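Local coordinates for acyl-CoA dehydrogenase domain protein Tcur3483 (Thermomonospora curvata, PDB 6WY9) that probably acts as an FAD-dependent oxidoreductase on the CH-CH group of its donors, as a member of the acyl-CoA dehydrogenase family, at residues Pro45-Gly53 and Pro359-Gln369; Asp297-Met308 and Tyr335-Thr346. All blocks are in the same frame, centred on the assembly; numbering follows the deposited sequence.

Contact 1 (Pro45-Gly53 and Pro359-Gln369); sequences PADERRRVG and PESPGAVLAGQ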
loop_
_atom_site.group_PDB
_atom_site.type_symbol
_atom_site.label_atom_id
_atom_site.label_comp_id
_atom_site.label_asym_id
_atom_site.label_seq_id
_atom_site.Cartn_x
_atom_site.Cartn_y
_atom_site.Cartn_z
ATOM N N PRO A 45 -37.833 13.539 6.147
ATOM C CA PRO A 45 -38.765 12.457 6.473
ATOM C C PRO A 45 -38.012 11.164 6.739
ATOM O O PRO A 45 -37.560 10.911 7.862
ATOM C CB PRO A 45 -39.629 12.355 5.207
ATOM C CG PRO A 45 -38.781 13.033 4.109
ATOM C CD PRO A 45 -37.472 13.474 4.726
ATOM N N ALA A 46 -37.860 10.348 5.695
ATOM C CA ALA A 46 -37.081 9.119 5.775
ATOM C C ALA A 46 -36.062 9.071 4.643
ATOM O O ALA A 46 -34.997 9.693 4.729
ATOM C CB ALA A 46 -37.995 7.889 5.736
ATOM N N ASP A 47 -36.389 8.344 3.574
ATOM C CA ASP A 47 -35.476 8.228 2.445
ATOM C C ASP A 47 -35.216 9.560 1.766
ATOM O O ASP A 47 -34.182 9.712 1.107
ATOM C CB ASP A 47 -36.028 7.239 1.426
ATOM C CG ASP A 47 -35.982 5.824 1.923
ATOM O OD1 ASP A 47 -34.903 5.201 1.831
ATOM O OD2 ASP A 47 -37.016 5.347 2.436
ATOM N N GLU A 48 -36.132 10.522 1.897
ATOM C CA GLU A 48 -35.942 11.806 1.230
ATOM C C GLU A 48 -34.578 12.397 1.549
ATOM O O GLU A 48 -33.902 12.929 0.661
ATOM C CB GLU A 48 -37.049 12.780 1.626
ATOM C CG GLU A 48 -38.420 12.414 1.082
ATOM C CD GLU A 48 -39.431 13.541 1.239
ATOM O OE1 GLU A 48 -39.021 14.722 1.241
ATOM O OE2 GLU A 48 -40.637 13.244 1.373
ATOM N N ARG A 49 -34.148 12.302 2.811
ATOM C CA ARG A 49 -32.849 12.844 3.196
ATOM C C ARG A 49 -31.722 12.244 2.354
ATOM O O ARG A 49 -30.905 12.973 1.778
ATOM C CB ARG A 49 -32.599 12.603 4.688
ATOM C CG ARG A 49 -32.515 11.127 5.096
ATOM C CD ARG A 49 -31.584 10.896 6.288
ATOM N NE ARG A 49 -31.072 9.532 6.278
ATOM C CZ ARG A 49 -30.049 9.129 5.527
ATOM N NH1 ARG A 49 -29.417 9.995 4.738
ATOM N NH2 ARG A 49 -29.659 7.860 5.564
ATOM N N ARG A 50 -31.655 10.909 2.286
ATOM C CA ARG A 50 -30.649 10.232 1.476
ATOM C C ARG A 50 -30.881 10.432 -0.022
ATOM O O ARG A 50 -29.987 10.128 -0.819
ATOM C CB ARG A 50 -30.623 8.732 1.827
ATOM C CG ARG A 50 -29.308 8.023 1.512
ATOM C CD ARG A 50 -29.499 6.597 0.959
ATOM N NE ARG A 50 -30.515 6.543 -0.090
ATOM C CZ ARG A 50 -30.417 7.152 -1.273
ATOM N NH1 ARG A 50 -29.350 7.883 -1.568
ATOM N NH2 ARG A 50 -31.395 7.041 -2.166
ATOM N N ARG A 51 -32.052 10.939 -0.420
ATOM C CA ARG A 51 -32.335 11.272 -1.814
ATOM C C ARG A 51 -31.847 12.671 -2.193
ATOM O O ARG A 51 -31.258 12.845 -3.267
ATOM C CB ARG A 51 -33.838 11.140 -2.090
ATOM C CG ARG A 51 -34.295 9.722 -2.417
ATOM C CD ARG A 51 -34.420 9.518 -3.925
ATOM N NE ARG A 51 -35.780 9.736 -4.429
ATOM C CZ ARG A 51 -36.214 10.861 -4.998
ATOM N NH1 ARG A 51 -37.468 10.943 -5.422
ATOM N NH2 ARG A 51 -35.407 11.903 -5.148
ATOM N N VAL A 52 -32.080 13.676 -1.341
ATOM C CA VAL A 52 -31.553 15.014 -1.614
ATOM C C VAL A 52 -30.056 15.077 -1.326
ATOM O O VAL A 52 -29.341 15.894 -1.923
ATOM C CB VAL A 52 -32.314 16.086 -0.809
ATOM C CG1 VAL A 52 -33.669 16.375 -1.436
ATOM C CG2 VAL A 52 -32.481 15.643 0.619
ATOM N N GLY A 53 -29.560 14.235 -0.414
ATOM C CA GLY A 53 -28.131 14.181 -0.154
ATOM C C GLY A 53 -27.335 13.572 -1.292
ATOM O O GLY A 53 -26.183 13.953 -1.518
ATOM N N PRO A 359 -28.655 1.684 -2.590
ATOM C CA PRO A 359 -29.732 2.321 -1.810
ATOM C C PRO A 359 -31.080 1.973 -2.402
ATOM O O PRO A 359 -31.241 1.917 -3.621
ATOM C CB PRO A 359 -29.442 3.826 -1.957
ATOM C CG PRO A 359 -27.908 3.875 -2.261
ATOM C CD PRO A 359 -27.681 2.663 -3.131
ATOM N N GLU A 360 -32.075 1.773 -1.550
ATOM C CA GLU A 360 -33.449 1.542 -2.020
ATOM C C GLU A 360 -33.650 0.140 -2.593
ATOM O O GLU A 360 -34.728 -0.137 -3.144
ATOM C CB GLU A 360 -33.901 2.541 -3.104
ATOM C CG GLU A 360 -33.328 3.961 -3.011
ATOM C CD GLU A 360 -34.143 4.861 -2.114
ATOM O OE1 GLU A 360 -34.586 4.368 -1.053
ATOM O OE2 GLU A 360 -34.351 6.046 -2.472
ATOM N N SER A 361 -32.638 -0.708 -2.578
ATOM C CA SER A 361 -32.947 -2.091 -2.889
ATOM C C SER A 361 -33.005 -2.893 -1.599
ATOM O O SER A 361 -32.316 -2.563 -0.622
ATOM C CB SER A 361 -31.905 -2.730 -3.822
ATOM O OG SER A 361 -32.136 -2.414 -5.188
ATOM N N PRO A 362 -33.782 -3.973 -1.608
ATOM C CA PRO A 362 -33.943 -4.777 -0.389
ATOM C C PRO A 362 -32.638 -5.399 0.059
ATOM O O PRO A 362 -31.874 -5.923 -0.754
ATOM C CB PRO A 362 -34.951 -5.864 -0.798
ATOM C CG PRO A 362 -35.585 -5.400 -2.012
ATOM C CD PRO A 362 -34.672 -4.399 -2.697
ATOM N N GLY A 363 -32.422 -5.400 1.391
ATOM C CA GLY A 363 -31.206 -5.894 1.994
ATOM C C GLY A 363 -30.105 -4.863 2.144
ATOM O O GLY A 363 -29.064 -5.174 2.735
ATOM N N ALA A 364 -30.297 -3.637 1.659
ATOM C CA ALA A 364 -29.234 -2.642 1.792
ATOM C C ALA A 364 -28.979 -2.381 3.269
ATOM O O ALA A 364 -29.902 -2.408 4.080
ATOM C CB ALA A 364 -29.613 -1.328 1.081
ATOM N N VAL A 365 -27.737 -2.123 3.630
ATOM C CA VAL A 365 -27.392 -1.847 5.026
ATOM C C VAL A 365 -27.087 -0.364 5.145
ATOM O O VAL A 365 -26.415 0.212 4.277
ATOM C CB VAL A 365 -26.206 -2.705 5.511
ATOM C CG1 VAL A 365 -26.666 -4.126 5.786
ATOM C CG2 VAL A 365 -25.184 -2.771 4.431
ATOM N N LEU A 366 -27.590 0.254 6.212
ATOM C CA LEU A 366 -27.381 1.679 6.412
ATOM C C LEU A 366 -27.857 2.432 5.175
ATOM O O LEU A 366 -27.195 3.348 4.680
ATOM C CB LEU A 366 -25.903 1.967 6.733
ATOM C CG LEU A 366 -25.394 1.278 8.021
ATOM C CD1 LEU A 366 -23.841 1.368 8.182
ATOM C CD2 LEU A 366 -26.112 1.850 9.265
ATOM N N ALA A 367 -29.017 2.006 4.650
ATOM C CA ALA A 367 -29.665 2.593 3.478
ATOM C C ALA A 367 -28.762 2.593 2.234
ATOM O O ALA A 367 -28.971 3.400 1.334
ATOM C CB ALA A 367 -30.162 4.021 3.766
ATOM N N GLY A 368 -27.761 1.708 2.156
ATOM C CA GLY A 368 -26.862 1.664 1.007
ATOM C C GLY A 368 -25.870 2.808 0.925
ATOM O O GLY A 368 -25.252 2.995 -0.130
ATOM N N GLN A 369 -25.698 3.581 2.006
ATOM C CA GLN A 369 -24.892 4.804 1.934
ATOM C C GLN A 369 -23.439 4.513 1.576
ATOM O O GLN A 369 -22.797 5.290 0.857
ATOM C CB GLN A 369 -24.944 5.544 3.277
ATOM C CG GLN A 369 -26.275 6.165 3.556
ATOM C CD GLN A 369 -26.243 6.832 4.918
ATOM O OE1 GLN A 369 -25.834 7.987 5.049
ATOM N NE2 GLN A 369 -26.619 6.086 5.941
#
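With CG of Arg-50 anti to the backbone N (chi1 -156°) and the chain bent at chi2 and chi3, its guanidinium curls over Pro-359 and reaches Glu-360. The contact ties the N-terminal helical domain of the acyl-CoA dehydrogenase fold, through helix 47-55, to the loop that leads into helix 369-380 of the C-terminal helical domain. CB of Pro-359 lies over one guanidinium face, offset toward the rim, 3.5 Å from CZ of Arg-50; this compact apolar carbon can lie close and leaves the edge to the carboxylate. Glu-360 comes from the opposite direction and meets the edge of the guanidinium, the two planes almost perpendicular (88°). The resulting salt bridge, NH2 of Arg-50 to OE2 of Glu-360 at 3.1 Å, is weak as a hydrogen bond. NE of Arg-50 is buried without a polar partner. OD1 of the poorly ordered Asp-47 stands 3.0 Å from OE1 of Glu-360, a probably unfavourable pairing of like charges that the arginines nearby may soften. Gln-369 crosses Arg-49 at about a right angle; its OE1 accepts a hydrogen bond from Arg-271 of helix 263-286, while its NE2 donates to O of Leu-366 at 3.1 Å.

Contact 2 (Asp297-Met308 and Tyr335-Thr346); sequences DLARTYAKLEAM and YGTETHIDVQRT. With GOL (glycerol), chain I.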
loop_
_atom_site.group_PDB
_atom_site.type_symbol
_atom_site.label_atom_id
_atom_site.label_comp_id
_atom_site.label_asym_id
_atom_site.label_seq_id
_atom_site.Cartn_x
_atom_site.Cartn_y
_atom_site.Cartn_z
ATOM N N ASP A 297 -9.343 -4.652 10.366
ATOM C CA ASP A 297 -9.687 -3.612 9.393
ATOM C C ASP A 297 -10.326 -2.390 10.062
ATOM O O ASP A 297 -10.131 -1.248 9.610
ATOM C CB ASP A 297 -10.653 -4.169 8.328
ATOM C CG ASP A 297 -9.955 -5.048 7.272
ATOM O OD1 ASP A 297 -8.719 -5.191 7.332
ATOM O OD2 ASP A 297 -10.642 -5.601 6.365
ATOM N N LEU A 298 -11.162 -2.612 11.080
ATOM C CA LEU A 298 -11.707 -1.498 11.840
ATOM C C LEU A 298 -10.607 -0.756 12.598
ATOM O O LEU A 298 -10.649 0.477 12.668
ATOM C CB LEU A 298 -12.782 -1.983 12.820
ATOM C CG LEU A 298 -14.055 -2.466 12.139
ATOM C CD1 LEU A 298 -14.897 -3.192 13.233
ATOM C CD2 LEU A 298 -14.788 -1.264 11.514
ATOM N N ALA A 299 -9.589 -1.476 13.087
ATOM C CA ALA A 299 -8.459 -0.827 13.782
ATOM C C ALA A 299 -7.660 0.046 12.825
ATOM O O ALA A 299 -7.323 1.192 13.158
ATOM C CB ALA A 299 -7.530 -1.878 14.427
ATOM N N ARG A 300 -7.349 -0.484 11.629
ATOM C CA ARG A 300 -6.547 0.258 10.665
ATOM C C ARG A 300 -7.294 1.483 10.162
ATOM O O ARG A 300 -6.723 2.575 10.094
ATOM C CB ARG A 300 -6.134 -0.625 9.468
ATOM C CG ARG A 300 -4.981 -0.071 8.636
ATOM C CD ARG A 300 -4.646 -0.977 7.375
ATOM N NE ARG A 300 -5.865 -1.146 6.580
ATOM C CZ ARG A 300 -6.345 -0.222 5.751
ATOM N NH1 ARG A 300 -5.679 0.932 5.574
ATOM N NH2 ARG A 300 -7.491 -0.425 5.101
ATOM N N THR A 301 -8.598 1.343 9.886
ATOM C CA THR A 301 -9.336 2.525 9.442
ATOM C C THR A 301 -9.549 3.503 10.589
ATOM O O THR A 301 -9.556 4.715 10.350
ATOM C CB THR A 301 -10.668 2.155 8.768
ATOM O OG1 THR A 301 -11.384 1.262 9.617
ATOM C CG2 THR A 301 -10.417 1.478 7.415
ATOM N N TYR A 302 -9.750 3.020 11.841
ATOM C CA TYR A 302 -9.776 3.928 12.980
ATOM C C TYR A 302 -8.499 4.801 13.021
ATOM O O TYR A 302 -8.543 6.029 13.264
ATOM C CB TYR A 302 -9.911 3.113 14.282
ATOM C CG TYR A 302 -9.943 3.909 15.570
ATOM C CD1 TYR A 302 -11.144 4.394 16.079
ATOM C CD2 TYR A 302 -8.775 4.166 16.315
ATOM C CE1 TYR A 302 -11.191 5.090 17.318
ATOM C CE2 TYR A 302 -8.825 4.867 17.524
ATOM C CZ TYR A 302 -10.029 5.343 18.023
ATOM O OH TYR A 302 -10.062 6.039 19.248
ATOM N N ALA A 303 -7.342 4.161 12.880
ATOM C CA ALA A 303 -6.085 4.902 13.028
ATOM C C ALA A 303 -5.929 5.934 11.912
ATOM O O ALA A 303 -5.433 7.042 12.160
ATOM C CB ALA A 303 -4.893 3.949 13.009
ATOM N N LYS A 304 -6.350 5.581 10.698
ATOM C CA LYS A 304 -6.218 6.495 9.557
ATOM C C LYS A 304 -7.238 7.627 9.629
ATOM O O LYS A 304 -6.929 8.764 9.240
ATOM C CB LYS A 304 -6.342 5.729 8.240
ATOM C CG LYS A 304 -5.072 4.853 7.916
ATOM C CD LYS A 304 -5.126 4.357 6.488
ATOM C CE LYS A 304 -4.914 5.514 5.507
ATOM N NZ LYS A 304 -4.814 4.906 4.149
ATOM N N LEU A 305 -8.455 7.321 10.121
ATOM C CA LEU A 305 -9.465 8.338 10.404
ATOM C C LEU A 305 -9.045 9.251 11.529
ATOM O O LEU A 305 -9.418 10.429 11.517
ATOM C CB LEU A 305 -10.833 7.714 10.762
ATOM C CG LEU A 305 -11.566 7.129 9.526
ATOM C CD1 LEU A 305 -12.738 6.212 10.016
ATOM C CD2 LEU A 305 -12.092 8.230 8.553
ATOM N N GLU A 306 -8.349 8.727 12.552
ATOM C CA GLU A 306 -7.877 9.615 13.603
ATOM C C GLU A 306 -6.888 10.640 13.043
ATOM O O GLU A 306 -7.012 11.831 13.321
ATOM C CB GLU A 306 -7.232 8.856 14.757
ATOM C CG GLU A 306 -6.663 9.848 15.740
ATOM C CD GLU A 306 -5.974 9.214 16.935
ATOM O OE1 GLU A 306 -6.535 8.253 17.501
ATOM O OE2 GLU A 306 -4.870 9.692 17.301
ATOM N N ALA A 307 -5.908 10.198 12.255
ATOM C CA ALA A 307 -4.958 11.152 11.676
ATOM C C ALA A 307 -5.683 12.178 10.798
ATOM O O ALA A 307 -5.419 13.380 10.892
ATOM C CB ALA A 307 -3.883 10.417 10.854
ATOM N N MET A 308 -6.627 11.707 9.967
ATOM C CA MET A 308 -7.382 12.606 9.084
ATOM C C MET A 308 -8.114 13.676 9.859
ATOM O O MET A 308 -8.052 14.865 9.532
ATOM C CB MET A 308 -8.394 11.793 8.244
ATOM C CG MET A 308 -9.356 12.717 7.406
ATOM S SD MET A 308 -10.861 11.805 6.973
ATOM C CE MET A 308 -11.776 11.889 8.523
ATOM N N TYR A 335 -4.173 13.348 1.596
ATOM C CA TYR A 335 -4.312 12.280 2.587
ATOM C C TYR A 335 -5.790 12.014 2.904
ATOM O O TYR A 335 -6.243 10.853 2.900
ATOM C CB TYR A 335 -3.555 12.635 3.885
ATOM C CG TYR A 335 -3.834 11.576 4.942
ATOM C CD1 TYR A 335 -3.309 10.289 4.794
ATOM C CD2 TYR A 335 -4.691 11.838 6.030
ATOM C CE1 TYR A 335 -3.592 9.288 5.736
ATOM C CE2 TYR A 335 -4.978 10.848 6.967
ATOM C CZ TYR A 335 -4.444 9.572 6.810
ATOM O OH TYR A 335 -4.745 8.572 7.738
ATOM N N GLY A 336 -6.567 13.083 3.143
ATOM C CA GLY A 336 -7.958 12.880 3.562
ATOM C C GLY A 336 -8.805 12.214 2.489
ATOM O O GLY A 336 -9.488 11.214 2.746
ATOM N N THR A 337 -8.728 12.720 1.243
ATOM C CA THR A 337 -9.523 12.113 0.162
ATOM C C THR A 337 -9.087 10.662 -0.146
ATOM O O THR A 337 -9.940 9.799 -0.438
ATOM C CB THR A 337 -9.481 12.993 -1.112
ATOM O OG1 THR A 337 -8.124 13.145 -1.569
ATOM C CG2 THR A 337 -10.070 14.376 -0.813
ATOM N N GLU A 338 -7.791 10.336 -0.055
ATOM C CA GLU A 338 -7.433 8.930 -0.246
ATOM C C GLU A 338 -7.891 8.074 0.932
ATOM O O GLU A 338 -8.271 6.902 0.750
ATOM C CB GLU A 338 -5.911 8.792 -0.506
ATOM C CG GLU A 338 -5.596 9.476 -1.894
ATOM C CD GLU A 338 -4.126 9.673 -2.150
ATOM O OE1 GLU A 338 -3.297 9.282 -1.292
ATOM O OE2 GLU A 338 -3.806 10.294 -3.174
ATOM N N THR A 339 -7.874 8.641 2.139
ATOM C CA THR A 339 -8.405 7.921 3.289
ATOM C C THR A 339 -9.912 7.675 3.156
ATOM O O THR A 339 -10.387 6.598 3.518
ATOM C CB THR A 339 -8.077 8.683 4.574
ATOM O OG1 THR A 339 -6.653 8.719 4.738
ATOM C CG2 THR A 339 -8.693 8.000 5.816
ATOM N N HIS A 340 -10.687 8.636 2.627
ATOM C CA HIS A 340 -12.116 8.346 2.434
ATOM C C HIS A 340 -12.324 7.111 1.561
ATOM O O HIS A 340 -13.200 6.277 1.849
ATOM C CB HIS A 340 -12.867 9.521 1.803
ATOM C CG HIS A 340 -12.729 10.801 2.562
ATOM N ND1 HIS A 340 -13.119 12.017 2.045
ATOM C CD2 HIS A 340 -12.225 11.057 3.795
ATOM C CE1 HIS A 340 -12.852 12.975 2.923
ATOM N NE2 HIS A 340 -12.297 12.418 3.989
ATOM N N ILE A 341 -11.538 6.982 0.478
ATOM C CA ILE A 341 -11.649 5.815 -0.400
ATOM C C ILE A 341 -11.204 4.535 0.320
ATOM O O ILE A 341 -11.821 3.472 0.165
ATOM C CB ILE A 341 -10.833 6.025 -1.691
ATOM C CG1 ILE A 341 -11.481 7.059 -2.608
ATOM C CG2 ILE A 341 -10.747 4.706 -2.512
ATOM C CD1 ILE A 341 -10.477 7.490 -3.712
ATOM N N ASP A 342 -10.076 4.587 1.032
ATOM C CA ASP A 342 -9.636 3.417 1.812
ATOM C C ASP A 342 -10.740 2.949 2.777
ATOM O O ASP A 342 -11.080 1.761 2.843
ATOM C CB ASP A 342 -8.357 3.813 2.568
ATOM C CG ASP A 342 -7.732 2.668 3.355
ATOM O OD1 ASP A 342 -8.179 1.492 3.294
ATOM O OD2 ASP A 342 -6.768 2.992 4.082
ATOM N N VAL A 343 -11.342 3.887 3.505
ATOM C CA VAL A 343 -12.404 3.523 4.439
ATOM C C VAL A 343 -13.639 2.971 3.694
ATOM O O VAL A 343 -14.275 1.986 4.125
ATOM C CB VAL A 343 -12.733 4.756 5.304
ATOM C CG1 VAL A 343 -13.966 4.488 6.212
ATOM C CG2 VAL A 343 -11.506 5.135 6.160
ATOM N N GLN A 344 -14.010 3.603 2.577
ATOM C CA GLN A 344 -15.117 3.081 1.784
ATOM C C GLN A 344 -14.856 1.647 1.348
ATOM O O GLN A 344 -15.749 0.806 1.440
ATOM C CB GLN A 344 -15.385 3.989 0.569
ATOM C CG GLN A 344 -16.047 5.329 0.999
ATOM C CD GLN A 344 -15.844 6.496 0.021
ATOM O OE1 GLN A 344 -15.261 6.330 -1.059
ATOM N NE2 GLN A 344 -16.298 7.703 0.424
ATOM N N ARG A 345 -13.653 1.359 0.818
ATOM C CA ARG A 345 -13.346 -0.004 0.377
ATOM C C ARG A 345 -13.452 -0.964 1.538
ATOM O O ARG A 345 -14.023 -2.049 1.423
ATOM C CB ARG A 345 -11.917 -0.109 -0.186
ATOM C CG ARG A 345 -11.691 0.518 -1.571
ATOM C CD ARG A 345 -10.177 0.494 -1.914
ATOM N NE ARG A 345 -9.619 -0.873 -1.951
ATOM C CZ ARG A 345 -8.602 -1.200 -2.736
ATOM N NH1 ARG A 345 -8.074 -0.286 -3.538
ATOM N NH2 ARG A 345 -8.102 -2.416 -2.731
ATOM N N THR A 346 -12.886 -0.558 2.675
ATOM C CA THR A 346 -12.721 -1.456 3.805
ATOM C C THR A 346 -14.063 -1.764 4.463
ATOM O O THR A 346 -14.355 -2.922 4.751
ATOM C CB THR A 346 -11.741 -0.839 4.812
ATOM O OG1 THR A 346 -10.484 -0.589 4.175
ATOM C CG2 THR A 346 -11.532 -1.797 5.993
HETATM C C1 GOL I . -8.939 -3.603 4.092
HETATM O O1 GOL I . -7.838 -3.350 4.983
HETATM C C2 GOL I . -8.500 -3.438 2.609
HETATM O O2 GOL I . -8.263 -4.647 1.985
HETATM C C3 GOL I . -9.698 -2.720 1.927
HETATM O O3 GOL I . -9.583 -2.850 0.509
HETATM O O HOH W 1 -12.482 -5.119 4.599
HETATM O O HOH W 2 -4.987 7.310 2.864
#
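Arg-300 and Lys-304 converge on Asp-342 in a salt-bridge network joining helices 292-321 and 326-350, antiparallel neighbours in the C-terminal helical domain; the axes of segments 297-308 and 335-346 pass 9.9 Å apart, inclined at 154°. NH1 and NH2 of Arg-300 grip the carboxylate end-on, the two planes nearly coplanar, and OD2 and OD1 of Asp-342 each receive their N-H on the syn lone pair; NH2 to OD1 is 2.7 Å and almost straight (170°). NZ of Lys-304 meets OD2 of Asp-342 on the anti side, also at 2.7 Å. The short aspartate thus presents both oxygens to the arginine and keeps one anti side for the long lysine, and these three bonds fix the turn of its carboxylate. An asparagine in its place would probably leave both cations without their countercharge. Of the uncharged hydrogen bonds, OH of Tyr-335 donates to O of Lys-304 at 2.7 Å; with CG of Tyr-335 anti to the backbone N (chi1 174°), the ring extends across to the neighbouring helix. Among apolar contacts, Leu-305 and Val-343 meet tip to tip, CG to CG2 3.9 Å. A Met-aromatic contact follows at Met-308, its SD at the ring edge of His-340, 3.4 Å from NE2.

Contact 1 joins two domains at the protein surface, whereas contact 2 is buried within the C-terminal helical domain. Their centres lie about 23 Å apart and their nearest atoms about 7 Å, so they do not touch; along the chain, both helices of contact 2 fall between the two segments of contact 1. Helix 263-286 is common ground: Gln-369 of contact 1 packs on its Leu-275, and Leu-305 of contact 2 on its Trp-276. Both contacts lie away from the annotated flavin site. Helix 369-380, which begins where contact 1 ends, carries Val-379 of the flavin pocket, and Glu-338 of contact 2 forms a salt bridge with Arg-391, just beyond the FAD-binding Glu-388.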